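Local coordinates for protein LP04448p (Drosophila melanogaster, PDB 2QK2) that probably binds tubulin through its TOG domains and tracks growing microtubule plus ends, as other members of the XMAP215/Dis1 family do, at residues L161-P166 with E235-V240; I122-Y126 with F156-A160; K90-A96 with I125-T129; L174-T178 with A211-L216. One frame throughout, in Å; residues are numbered along the deposited sequence.

Interaction 1 of 4, residues L161-P166 with E235-V240; sequences LTRTQP and EIKIKV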
loop_
_atom_site.group_PDB
_atom_site.type_symbol
_atom_site.label_atom_id
_atom_site.label_comp_id
_atom_site.label_asym_id
_atom_site.label_seq_id
_atom_site.Cartn_x
_atom_site.Cartn_y
_atom_site.Cartn_z
ATOM N N LEU A 161 -2.473 4.251 8.953
ATOM C CA LEU A 161 -2.548 4.874 10.270
ATOM C C LEU A 161 -2.917 3.903 11.391
ATOM O O LEU A 161 -2.458 4.064 12.526
ATOM C CB LEU A 161 -3.529 6.054 10.234
ATOM C CG LEU A 161 -3.040 7.272 9.439
ATOM C CD1 LEU A 161 -4.171 8.288 9.277
ATOM C CD2 LEU A 161 -1.852 7.912 10.152
ATOM N N THR A 162 -3.726 2.893 11.084
ATOM C CA THR A 162 -4.115 1.919 12.101
ATOM C C THR A 162 -2.914 1.082 12.546
ATOM O O THR A 162 -2.992 0.353 13.536
ATOM C CB THR A 162 -5.199 0.945 11.594
ATOM O OG1 THR A 162 -4.658 0.144 10.539
ATOM C CG2 THR A 162 -6.418 1.703 11.085
ATOM N N ARG A 163 -1.811 1.182 11.813
ATOM C CA ARG A 163 -0.607 0.423 12.146
ATOM C C ARG A 163 0.593 1.347 12.259
ATOM O O ARG A 163 1.717 0.972 11.916
ATOM C CB ARG A 163 -0.332 -0.630 11.072
ATOM C CG ARG A 163 -1.453 -1.636 10.897
ATOM C CD ARG A 163 -1.196 -2.537 9.704
ATOM N NE ARG A 163 -2.378 -3.322 9.356
ATOM C CZ ARG A 163 -2.851 -4.329 10.082
ATOM N NH1 ARG A 163 -2.236 -4.687 11.205
ATOM N NH2 ARG A 163 -3.945 -4.972 9.691
ATOM N N THR A 164 0.354 2.560 12.737
ATOM C CA THR A 164 1.421 3.534 12.872
ATOM C C THR A 164 1.584 4.009 14.312
ATOM O O THR A 164 0.607 4.184 15.031
ATOM C CB THR A 164 1.154 4.751 11.964
ATOM O OG1 THR A 164 0.967 4.303 10.615
ATOM C CG2 THR A 164 2.321 5.722 12.006
ATOM N N GLN A 165 2.831 4.204 14.731
ATOM C CA GLN A 165 3.115 4.691 16.073
ATOM C C GLN A 165 2.838 6.192 16.095
ATOM O O GLN A 165 3.233 6.917 15.179
ATOM C CB GLN A 165 4.584 4.451 16.437
ATOM C CG GLN A 165 4.938 3.012 16.765
ATOM C CD GLN A 165 4.151 2.485 17.947
ATOM O OE1 GLN A 165 4.028 3.156 18.973
ATOM N NE2 GLN A 165 3.619 1.276 17.813
ATOM N N PRO A 166 2.154 6.681 17.139
ATOM C CA PRO A 166 1.865 8.115 17.209
ATOM C C PRO A 166 3.136 8.950 17.078
ATOM O O PRO A 166 3.124 10.018 16.463
ATOM C CB PRO A 166 1.204 8.265 18.575
ATOM C CG PRO A 166 0.476 6.953 18.728
ATOM C CD PRO A 166 1.524 5.960 18.259
ATOM N N GLU A 235 -9.985 1.422 14.257
ATOM C CA GLU A 235 -9.337 0.584 15.262
ATOM C C GLU A 235 -7.822 0.681 15.130
ATOM O O GLU A 235 -7.256 0.208 14.146
ATOM C CB GLU A 235 -9.745 -0.879 15.093
ATOM C CG GLU A 235 -11.230 -1.147 15.222
ATOM C CD GLU A 235 -11.557 -2.629 15.132
ATOM O OE1 GLU A 235 -11.212 -3.254 14.104
ATOM O OE2 GLU A 235 -12.156 -3.167 16.089
ATOM N N ILE A 236 -7.166 1.291 16.112
ATOM C CA ILE A 236 -5.715 1.413 16.077
ATOM C C ILE A 236 -5.124 0.096 16.563
ATOM O O ILE A 236 -5.172 -0.226 17.751
ATOM C CB ILE A 236 -5.221 2.561 16.970
ATOM C CG1 ILE A 236 -5.885 3.872 16.539
ATOM C CG2 ILE A 236 -3.704 2.672 16.879
ATOM C CD1 ILE A 236 -5.725 4.199 15.064
ATOM N N LYS A 237 -4.565 -0.657 15.625
ATOM C CA LYS A 237 -3.998 -1.964 15.910
ATOM C C LYS A 237 -2.618 -1.974 16.555
ATOM O O LYS A 237 -2.100 -3.040 16.872
ATOM C CB LYS A 237 -3.973 -2.777 14.618
ATOM C CG LYS A 237 -5.345 -2.901 13.979
ATOM C CD LYS A 237 -5.255 -3.243 12.503
ATOM C CE LYS A 237 -6.646 -3.359 11.885
ATOM N NZ LYS A 237 -7.486 -2.138 12.104
ATOM N N ILE A 238 -2.021 -0.807 16.767
ATOM C CA ILE A 238 -0.696 -0.769 17.376
ATOM C C ILE A 238 -0.692 -0.417 18.862
ATOM O O ILE A 238 -1.734 -0.128 19.454
ATOM C CB ILE A 238 0.241 0.221 16.625
ATOM C CG1 ILE A 238 -0.361 1.630 16.605
ATOM C CG2 ILE A 238 0.486 -0.273 15.212
ATOM C CD1 ILE A 238 -0.192 2.403 17.900
ATOM N N LYS A 239 0.500 -0.463 19.452
ATOM C CA LYS A 239 0.707 -0.141 20.860
ATOM C C LYS A 239 1.693 1.018 20.934
ATOM O O LYS A 239 2.831 0.898 20.477
ATOM C CB LYS A 239 1.290 -1.343 21.601
ATOM C CG LYS A 239 1.707 -1.061 23.039
ATOM C CD LYS A 239 0.513 -0.748 23.924
ATOM C CE LYS A 239 0.947 -0.514 25.361
ATOM N NZ LYS A 239 -0.220 -0.290 26.257
ATOM N N VAL A 240 1.260 2.133 21.512
ATOM C CA VAL A 240 2.115 3.307 21.628
ATOM C C VAL A 240 3.401 3.010 22.406
ATOM O O VAL A 240 4.408 2.602 21.823
ATOM C CB VAL A 240 1.364 4.471 22.314
ATOM C CG1 VAL A 240 2.214 5.734 22.282
ATOM C CG2 VAL A 240 0.030 4.705 21.620
#

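Interaction 2 of 4, residues I122-Y126 with F156-A160; sequences IDAIY and FIARA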
loop_
_atom_site.group_PDB
_atom_site.type_symbol
_atom_site.label_atom_id
_atom_site.label_comp_id
_atom_site.label_asym_id
_atom_site.label_seq_id
_atom_site.Cartn_x
_atom_site.Cartn_y
_atom_site.Cartn_z
ATOM N N ILE A 122 0.612 -2.534 -1.487
ATOM C CA ILE A 122 1.057 -1.297 -0.868
ATOM C C ILE A 122 1.009 -1.364 0.659
ATOM O O ILE A 122 1.840 -0.752 1.333
ATOM C CB ILE A 122 0.270 -0.063 -1.407
ATOM C CG1 ILE A 122 1.046 1.214 -1.074
ATOM C CG2 ILE A 122 -1.129 -0.001 -0.808
ATOM C CD1 ILE A 122 0.559 2.428 -1.818
ATOM N N ASP A 123 0.067 -2.129 1.208
ATOM C CA ASP A 123 -0.032 -2.265 2.660
ATOM C C ASP A 123 1.172 -3.043 3.219
ATOM O O ASP A 123 1.768 -2.650 4.228
ATOM C CB ASP A 123 -1.337 -2.977 3.053
ATOM C CG ASP A 123 -2.579 -2.081 2.897
ATOM O OD1 ASP A 123 -2.443 -0.898 2.514
ATOM O OD2 ASP A 123 -3.698 -2.567 3.162
ATOM N N ALA A 124 1.529 -4.143 2.561
ATOM C CA ALA A 124 2.660 -4.950 3.003
ATOM C C ALA A 124 3.942 -4.130 2.888
ATOM O O ALA A 124 4.814 -4.200 3.744
ATOM C CB ALA A 124 2.760 -6.223 2.157
ATOM N N ILE A 125 4.042 -3.334 1.832
ATOM C CA ILE A 125 5.217 -2.509 1.620
ATOM C C ILE A 125 5.320 -1.405 2.669
ATOM O O ILE A 125 6.418 -1.078 3.138
ATOM C CB ILE A 125 5.201 -1.907 0.200
ATOM C CG1 ILE A 125 5.348 -3.041 -0.824
ATOM C CG2 ILE A 125 6.321 -0.878 0.043
ATOM C CD1 ILE A 125 5.393 -2.581 -2.262
ATOM N N TYR A 126 4.177 -0.844 3.057
ATOM C CA TYR A 126 4.165 0.214 4.066
ATOM C C TYR A 126 4.831 -0.247 5.362
ATOM O O TYR A 126 5.549 0.515 6.009
ATOM C CB TYR A 126 2.730 0.653 4.374
ATOM C CG TYR A 126 2.663 1.679 5.483
ATOM C CD1 TYR A 126 3.174 2.962 5.298
ATOM C CD2 TYR A 126 2.140 1.350 6.737
ATOM C CE1 TYR A 126 3.178 3.898 6.332
ATOM C CE2 TYR A 126 2.136 2.282 7.784
ATOM C CZ TYR A 126 2.660 3.553 7.571
ATOM O OH TYR A 126 2.697 4.478 8.596
ATOM N N PHE A 156 -5.614 4.212 1.672
ATOM C CA PHE A 156 -4.303 3.644 2.000
ATOM C C PHE A 156 -3.801 4.307 3.289
ATOM O O PHE A 156 -3.290 3.644 4.186
ATOM C CB PHE A 156 -3.309 3.899 0.861
ATOM C CG PHE A 156 -1.864 3.780 1.281
ATOM C CD1 PHE A 156 -1.359 2.573 1.750
ATOM C CD2 PHE A 156 -1.017 4.882 1.214
ATOM C CE1 PHE A 156 -0.025 2.462 2.148
ATOM C CE2 PHE A 156 0.319 4.785 1.610
ATOM C CZ PHE A 156 0.813 3.572 2.076
ATOM N N ILE A 157 -3.952 5.624 3.370
ATOM C CA ILE A 157 -3.537 6.376 4.555
ATOM C C ILE A 157 -4.305 5.902 5.796
ATOM O O ILE A 157 -3.726 5.741 6.880
ATOM C CB ILE A 157 -3.761 7.891 4.334
ATOM C CG1 ILE A 157 -2.812 8.390 3.233
ATOM C CG2 ILE A 157 -3.539 8.660 5.628
ATOM C CD1 ILE A 157 -3.057 9.827 2.813
ATOM N N ALA A 158 -5.604 5.666 5.635
ATOM C CA ALA A 158 -6.434 5.201 6.743
ATOM C C ALA A 158 -5.933 3.857 7.270
ATOM O O ALA A 158 -5.718 3.695 8.472
ATOM C CB ALA A 158 -7.895 5.076 6.295
ATOM N N ARG A 159 -5.756 2.889 6.374
ATOM C CA ARG A 159 -5.277 1.576 6.792
ATOM C C ARG A 159 -3.874 1.690 7.388
ATOM O O ARG A 159 -3.570 1.070 8.409
ATOM C CB ARG A 159 -5.272 0.602 5.610
ATOM C CG ARG A 159 -6.652 0.333 5.010
ATOM C CD ARG A 159 -6.630 -0.871 4.055
ATOM N NE ARG A 159 -5.632 -0.728 2.997
ATOM C CZ ARG A 159 -5.789 -0.012 1.885
ATOM N NH1 ARG A 159 -6.922 0.647 1.655
ATOM N NH2 ARG A 159 -4.798 0.056 1.001
ATOM N N ALA A 160 -3.026 2.504 6.770
ATOM C CA ALA A 160 -1.660 2.693 7.266
ATOM C C ALA A 160 -1.648 3.237 8.704
ATOM O O ALA A 160 -0.910 2.747 9.568
ATOM C CB ALA A 160 -0.899 3.650 6.345
HETATM O O HOH W 1 -1.698 0.706 4.617
#

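Interaction 3 of 4, residues K90-A96 with I125-T129; sequences KRFSNYA and IYAST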
loop_
_atom_site.group_PDB
_atom_site.type_symbol
_atom_site.label_atom_id
_atom_site.label_comp_id
_atom_site.label_asym_id
_atom_site.label_seq_id
_atom_site.Cartn_x
_atom_site.Cartn_y
_atom_site.Cartn_z
ATOM N N LYS A 90 11.007 -5.976 7.234
ATOM C CA LYS A 90 11.868 -4.794 7.160
ATOM C C LYS A 90 12.978 -4.920 6.125
ATOM O O LYS A 90 13.534 -3.913 5.690
ATOM C CB LYS A 90 12.490 -4.496 8.527
ATOM C CG LYS A 90 11.474 -4.229 9.632
ATOM C CD LYS A 90 10.737 -2.917 9.436
ATOM C CE LYS A 90 9.699 -2.717 10.532
ATOM N NZ LYS A 90 10.306 -2.795 11.894
ATOM N N ARG A 91 13.312 -6.150 5.739
ATOM C CA ARG A 91 14.353 -6.368 4.735
ATOM C C ARG A 91 13.910 -5.820 3.375
ATOM O O ARG A 91 14.698 -5.776 2.432
ATOM C CB ARG A 91 14.676 -7.862 4.587
ATOM C CG ARG A 91 15.699 -8.437 5.569
ATOM C CD ARG A 91 15.070 -8.958 6.855
ATOM N NE ARG A 91 14.076 -10.011 6.628
ATOM C CZ ARG A 91 14.315 -11.175 6.024
ATOM N NH1 ARG A 91 15.528 -11.464 5.565
ATOM N NH2 ARG A 91 13.332 -12.056 5.876
ATOM N N PHE A 92 12.650 -5.401 3.273
ATOM C CA PHE A 92 12.128 -4.870 2.010
ATOM C C PHE A 92 12.288 -3.353 1.912
ATOM O O PHE A 92 12.124 -2.774 0.835
ATOM C CB PHE A 92 10.635 -5.232 1.854
ATOM C CG PHE A 92 10.098 -5.015 0.455
ATOM C CD1 PHE A 92 10.232 -6.006 -0.519
ATOM C CD2 PHE A 92 9.500 -3.803 0.102
ATOM C CE1 PHE A 92 9.779 -5.793 -1.830
ATOM C CE2 PHE A 92 9.047 -3.579 -1.202
ATOM C CZ PHE A 92 9.187 -4.576 -2.171
ATOM N N SER A 93 12.634 -2.718 3.032
ATOM C CA SER A 93 12.762 -1.262 3.094
ATOM C C SER A 93 13.463 -0.574 1.930
ATOM O O SER A 93 13.011 0.474 1.468
ATOM C CB SER A 93 13.430 -0.836 4.411
ATOM O OG SER A 93 14.788 -1.237 4.465
ATOM N N ASN A 94 14.562 -1.145 1.449
ATOM C CA ASN A 94 15.290 -0.520 0.347
ATOM C C ASN A 94 14.563 -0.469 -0.994
ATOM O O ASN A 94 14.939 0.314 -1.861
ATOM C CB ASN A 94 16.655 -1.191 0.154
ATOM C CG ASN A 94 17.695 -0.681 1.137
ATOM O OD1 ASN A 94 17.824 0.529 1.346
ATOM N ND2 ASN A 94 18.444 -1.598 1.739
ATOM N N TYR A 95 13.530 -1.290 -1.163
ATOM C CA TYR A 95 12.771 -1.310 -2.418
ATOM C C TYR A 95 11.467 -0.513 -2.318
ATOM O O TYR A 95 10.868 -0.153 -3.334
ATOM C CB TYR A 95 12.437 -2.753 -2.813
ATOM C CG TYR A 95 13.613 -3.702 -2.744
ATOM C CD1 TYR A 95 13.692 -4.665 -1.740
ATOM C CD2 TYR A 95 14.660 -3.620 -3.665
ATOM C CE1 TYR A 95 14.788 -5.528 -1.652
ATOM C CE2 TYR A 95 15.766 -4.480 -3.587
ATOM C CZ TYR A 95 15.821 -5.429 -2.579
ATOM O OH TYR A 95 16.896 -6.289 -2.491
ATOM N N ALA A 96 11.043 -0.232 -1.088
ATOM C CA ALA A 96 9.792 0.481 -0.824
ATOM C C ALA A 96 9.524 1.793 -1.568
ATOM O O ALA A 96 8.506 1.924 -2.247
ATOM C CB ALA A 96 9.643 0.709 0.685
ATOM N N ILE A 125 4.042 -3.334 1.832
ATOM C CA ILE A 125 5.217 -2.509 1.620
ATOM C C ILE A 125 5.320 -1.405 2.669
ATOM O O ILE A 125 6.418 -1.078 3.138
ATOM C CB ILE A 125 5.201 -1.907 0.200
ATOM C CG1 ILE A 125 5.348 -3.041 -0.824
ATOM C CG2 ILE A 125 6.321 -0.878 0.043
ATOM C CD1 ILE A 125 5.393 -2.581 -2.262
ATOM N N TYR A 126 4.177 -0.844 3.057
ATOM C CA TYR A 126 4.165 0.214 4.066
ATOM C C TYR A 126 4.831 -0.247 5.362
ATOM O O TYR A 126 5.549 0.515 6.009
ATOM C CB TYR A 126 2.730 0.653 4.374
ATOM C CG TYR A 126 2.663 1.679 5.483
ATOM C CD1 TYR A 126 3.174 2.962 5.298
ATOM C CD2 TYR A 126 2.140 1.350 6.737
ATOM C CE1 TYR A 126 3.178 3.898 6.332
ATOM C CE2 TYR A 126 2.136 2.282 7.784
ATOM C CZ TYR A 126 2.660 3.553 7.571
ATOM O OH TYR A 126 2.697 4.478 8.596
ATOM N N ALA A 127 4.580 -1.498 5.731
ATOM C CA ALA A 127 5.131 -2.084 6.944
ATOM C C ALA A 127 6.656 -1.999 7.009
ATOM O O ALA A 127 7.236 -2.018 8.098
ATOM C CB ALA A 127 4.682 -3.541 7.059
ATOM N N SER A 128 7.302 -1.894 5.851
ATOM C CA SER A 128 8.760 -1.821 5.790
ATOM C C SER A 128 9.271 -0.392 5.730
ATOM O O SER A 128 10.478 -0.164 5.712
ATOM C CB SER A 128 9.274 -2.570 4.560
ATOM O OG SER A 128 9.048 -1.811 3.377
ATOM N N THR A 129 8.368 0.577 5.690
ATOM C CA THR A 129 8.788 1.969 5.601
ATOM C C THR A 129 7.938 2.838 6.539
ATOM O O THR A 129 7.512 2.357 7.591
ATOM C CB THR A 129 8.711 2.437 4.117
ATOM O OG1 THR A 129 9.190 3.781 3.995
ATOM C CG2 THR A 129 7.286 2.336 3.592
#

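Interaction 4 of 4, residues L174-T178 with A211-L216; sequences LKLLT and AVTPLL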
loop_
_atom_site.group_PDB
_atom_site.type_symbol
_atom_site.label_atom_id
_atom_site.label_comp_id
_atom_site.label_asym_id
_atom_site.label_seq_id
_atom_site.Cartn_x
_atom_site.Cartn_y
_atom_site.Cartn_z
ATOM N N LEU A 174 1.871 15.968 10.334
ATOM C CA LEU A 174 0.466 15.963 10.720
ATOM C C LEU A 174 -0.274 17.059 9.959
ATOM O O LEU A 174 -1.339 16.830 9.398
ATOM C CB LEU A 174 0.322 16.199 12.230
ATOM C CG LEU A 174 -1.136 16.247 12.717
ATOM C CD1 LEU A 174 -1.763 14.880 12.494
ATOM C CD2 LEU A 174 -1.211 16.645 14.193
ATOM N N LYS A 175 0.300 18.255 9.937
ATOM C CA LYS A 175 -0.324 19.372 9.234
ATOM C C LYS A 175 -0.408 19.119 7.730
ATOM O O LYS A 175 -1.435 19.381 7.108
ATOM C CB LYS A 175 0.455 20.661 9.511
ATOM C CG LYS A 175 0.407 21.085 10.976
ATOM C CD LYS A 175 1.507 22.085 11.316
ATOM C CE LYS A 175 1.269 23.443 10.676
ATOM N NZ LYS A 175 0.130 24.145 11.322
ATOM N N LEU A 176 0.674 18.607 7.147
ATOM C CA LEU A 176 0.706 18.329 5.713
ATOM C C LEU A 176 -0.349 17.289 5.325
ATOM O O LEU A 176 -1.073 17.448 4.342
ATOM C CB LEU A 176 2.095 17.827 5.306
ATOM C CG LEU A 176 2.258 17.408 3.841
ATOM C CD1 LEU A 176 2.092 18.625 2.939
ATOM C CD2 LEU A 176 3.633 16.783 3.641
ATOM N N LEU A 177 -0.429 16.222 6.102
ATOM C CA LEU A 177 -1.391 15.165 5.838
ATOM C C LEU A 177 -2.824 15.666 5.990
ATOM O O LEU A 177 -3.664 15.423 5.126
ATOM C CB LEU A 177 -1.141 13.995 6.791
ATOM C CG LEU A 177 -0.611 12.672 6.229
ATOM C CD1 LEU A 177 0.362 12.899 5.093
ATOM C CD2 LEU A 177 0.054 11.906 7.364
ATOM N N THR A 178 -3.101 16.367 7.087
ATOM C CA THR A 178 -4.444 16.883 7.334
ATOM C C THR A 178 -4.856 17.866 6.237
ATOM O O THR A 178 -5.945 17.759 5.670
ATOM C CB THR A 178 -4.528 17.581 8.711
ATOM O OG1 THR A 178 -4.044 16.690 9.728
ATOM C CG2 THR A 178 -5.975 17.956 9.031
ATOM N N ALA A 211 -4.962 17.282 19.435
ATOM C CA ALA A 211 -3.884 17.511 18.491
ATOM C C ALA A 211 -4.374 17.835 17.081
ATOM O O ALA A 211 -3.863 18.750 16.439
ATOM C CB ALA A 211 -2.961 16.293 18.454
ATOM N N VAL A 212 -5.372 17.096 16.604
ATOM C CA VAL A 212 -5.875 17.290 15.245
ATOM C C VAL A 212 -6.984 18.331 15.064
ATOM O O VAL A 212 -7.006 19.047 14.061
ATOM C CB VAL A 212 -6.373 15.948 14.657
ATOM C CG1 VAL A 212 -6.697 16.110 13.177
ATOM C CG2 VAL A 212 -5.316 14.871 14.861
ATOM N N THR A 213 -7.896 18.409 16.027
ATOM C CA THR A 213 -9.012 19.354 15.970
ATOM C C THR A 213 -8.670 20.735 15.421
ATOM O O THR A 213 -9.315 21.215 14.491
ATOM C CB THR A 213 -9.664 19.525 17.359
ATOM O OG1 THR A 213 -10.467 18.374 17.644
ATOM C CG2 THR A 213 -10.540 20.783 17.405
ATOM N N PRO A 214 -7.658 21.399 15.994
ATOM C CA PRO A 214 -7.284 22.730 15.512
ATOM C C PRO A 214 -7.143 22.804 13.993
ATOM O O PRO A 214 -7.504 23.804 13.378
ATOM C CB PRO A 214 -5.962 22.989 16.224
ATOM C CG PRO A 214 -6.151 22.278 17.521
ATOM C CD PRO A 214 -6.761 20.968 17.080
ATOM N N LEU A 215 -6.627 21.741 13.389
ATOM C CA LEU A 215 -6.432 21.721 11.945
ATOM C C LEU A 215 -7.726 21.549 11.146
ATOM O O LEU A 215 -7.730 21.728 9.929
ATOM C CB LEU A 215 -5.446 20.607 11.574
ATOM C CG LEU A 215 -4.134 20.607 12.365
ATOM C CD1 LEU A 215 -3.244 19.477 11.878
ATOM C CD2 LEU A 215 -3.432 21.952 12.208
ATOM N N LEU A 216 -8.820 21.214 11.827
ATOM C CA LEU A 216 -10.103 21.000 11.159
ATOM C C LEU A 216 -11.115 22.092 11.495
ATOM O O LEU A 216 -12.312 21.939 11.252
ATOM C CB LEU A 216 -10.670 19.634 11.560
ATOM C CG LEU A 216 -9.738 18.431 11.349
ATOM C CD1 LEU A 216 -10.353 17.177 11.951
ATOM C CD2 LEU A 216 -9.484 18.238 9.862
#

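Interaction 1 of 4, residues L161-P166 with E235-V240
In the HEAT-repeat fold of this TOG domain, the tail after helix 221-233 lies along the loop that leaves helix 147-161, and Thr162 meets Lys237 where the two run together. The backbone N of Lys237 donates to Thr162 O at 2.8 Å, in the carbonyl plane. The Lys237 side chain then runs alongside that of Thr162 and bends at chi4 (55°), which brings NZ back to Glu235 O, two residues earlier, at 3.1 Å. Lys237 CD sits over one face of the Arg163 guanidinium, 3.6 Å from NH2, an aliphatic contact between two like-charged chains whose charged nitrogens stay apart. Ile238 is the wedge between tail and loop: its CG2 packs on Arg163 CA, while CG1 comes within 3.2 Å of Thr164 O. The loop links helices 147-161 and 171-185 of the solenoid, the tail follows its last helix, and Pro166 and Ile236 also lean on Leu206 of helix 190-207. Further along, Gln165 NE2 donates to Lys239 O at 2.8 Å, approaching from above the carbonyl plane, with the acceptor in the plane of the Gln165 amide. Beside it, Pro166 CG touches Val240 CG2 at 3.7 Å, although Val240 is poorly ordered.

Interaction 2 of 4, residues I122-Y126 with F156-A160
Asp123 OD1 accepts from Arg159 NH2 at 3.0 Å and from a water at 2.7 Å, while Asp123 OD2 takes Arg159 NE at 2.7 Å on its syn lone pair. Arg159 thus grips the carboxylate side-on, one nitrogen to each oxygen, with the two planes turned 44° apart. A bend at chi3 (-55°) swings the guanidinium back over its own helix, where Phe156 CA lies against one face. The water also donates weakly to Phe156 O, a further link between the two helices. Helices 112-126 and 147-161 are neighbours in the stack of the HEAT-repeat solenoid, and their short segments cross at -44° with axes 10.5 Å apart. Inward from the ion pair, Phe156 fills the interface. Ile122 CD1 stands almost exactly over the centre of its ring, 3.9 Å from the centroid, in a CH-pi contact, and Asp123 OD1 lies at the ring edge. Phe156 turns its own edge toward the face of Tyr126 in an offset edge-to-face pair. Ala160 CB also lies over one face of the Tyr126 ring, 3.7 Å from its centroid. The Tyr126 hydroxyl reaches beyond these helices to Thr164 OG1, and Ile138 of helix 131-141 packs on Phe156.

Interaction 3 of 4, residues K90-A96 with I125-T129
Helix 112-126 runs out in a type I turn from Tyr126 to Thr129, and this turn lies against the 3-10 segment 90-92 and the first turn of helix 93-105, with the CA atoms of Lys90 and Ser128 4.5 Å apart. No hydrogen bond crosses the contact, which is made by van der Waals touches around Ser128. Ser128 OG donates back to Ile125 O at 2.7 Å, on a lone pair in the carbonyl plane, and the same oxygen takes Ser128 N. With OG held between its backbone N and carbonyl carbon (chi1 76°), Ser128 presents OG to the edge of the Phe92 ring, in plane, 3.9 Å from CD2, and to Ala96 CB. An alanine here is likely to leave Ile125 O with one donor fewer and open a small gap beside the Phe92 edge and Ala96 CB. The contact joins successive helices of the HEAT-repeat stack at the edge of the solenoid where helix 112-126 ends and helix 93-105 begins, and Phe92 also packs on Leu81 and Ala85 of helix 71-88. Phe92 CE2 meets Ile125 CG1 at 3.8 Å as the two side chains slant past each other. The other branch of Ile125, CG2, touches Ala96 CB at 3.7 Å. Towards the surface, Ser93 CB approaches Ser128 O at 3.3 Å, and the Lys90 chain, bent at chi2 and chi4, lays CE 3.5 Å from Ala127 O.

Interaction 4 of 4, residues L174-T178 with A211-L216
Helix 171-185 faces the chain that follows helix 209-212 and passes through a 3-10 turn at 213-215; the CA atoms of Thr178 and Leu215 are 7.0 Å apart. The contact lies toward the C-terminal end of the HEAT-repeat solenoid of the TOG domain, where Leu203 of helix 190-207 also packs on Leu174 and Thr178. Leu215 reaches across with its CD1, which is 3.9 Å from Leu174 CG and 3.6 Å from Thr178 OG1. Its other methyl, CD2, approaches Lys175 CG at 4.1 Å, the two chains crossing at about a right angle. Leu174 CG stands opposite its backbone N (chi1 178°), carrying CD1 toward Val212 CG2 at 4.3 Å. Thr178 serves two purposes. Its OG1 donates to Leu174 O at 2.7 Å within the helix, and Thr178 N reaches that oxygen from the opposite face of the carbonyl plane. With the hydroxyl so engaged, the methyl is turned to the neighbouring segment. A glycine here, lacking both hydroxyl and methyl, would probably leave Leu174 O with the backbone N alone of these two donors and open a gap beside Leu215 CD1 and Leu216 CD2. Thr178 CG2 ends 3.6 Å from Leu216 CD2 and 3.7 Å from Leu215 CB.

How the interactions relate
Interaction 2 is the buried one, its centre about 4 Å from that of the chain, and combines an ion pair at its margin with aromatic and CH-pi packing. Interaction 3 also uses helix 112-126, but through different residues: Tyr126 serves interaction 2 and Ile125 interaction 3, which relies on small apolar contacts with no hydrogen bond across. Interaction 1, partly buried, joins a loop and the C-terminal tail and adds two hydrogen bonds, one backbone and one from an amide side chain, to apolar contacts; it touches interaction 2 through a probable hydrogen bond between Thr164 OG1 and Tyr126 OH. Interaction 4, centred about 22 Å from the chain centre, is apolar like interaction 3 and lies about 26 Å from it, centre to centre.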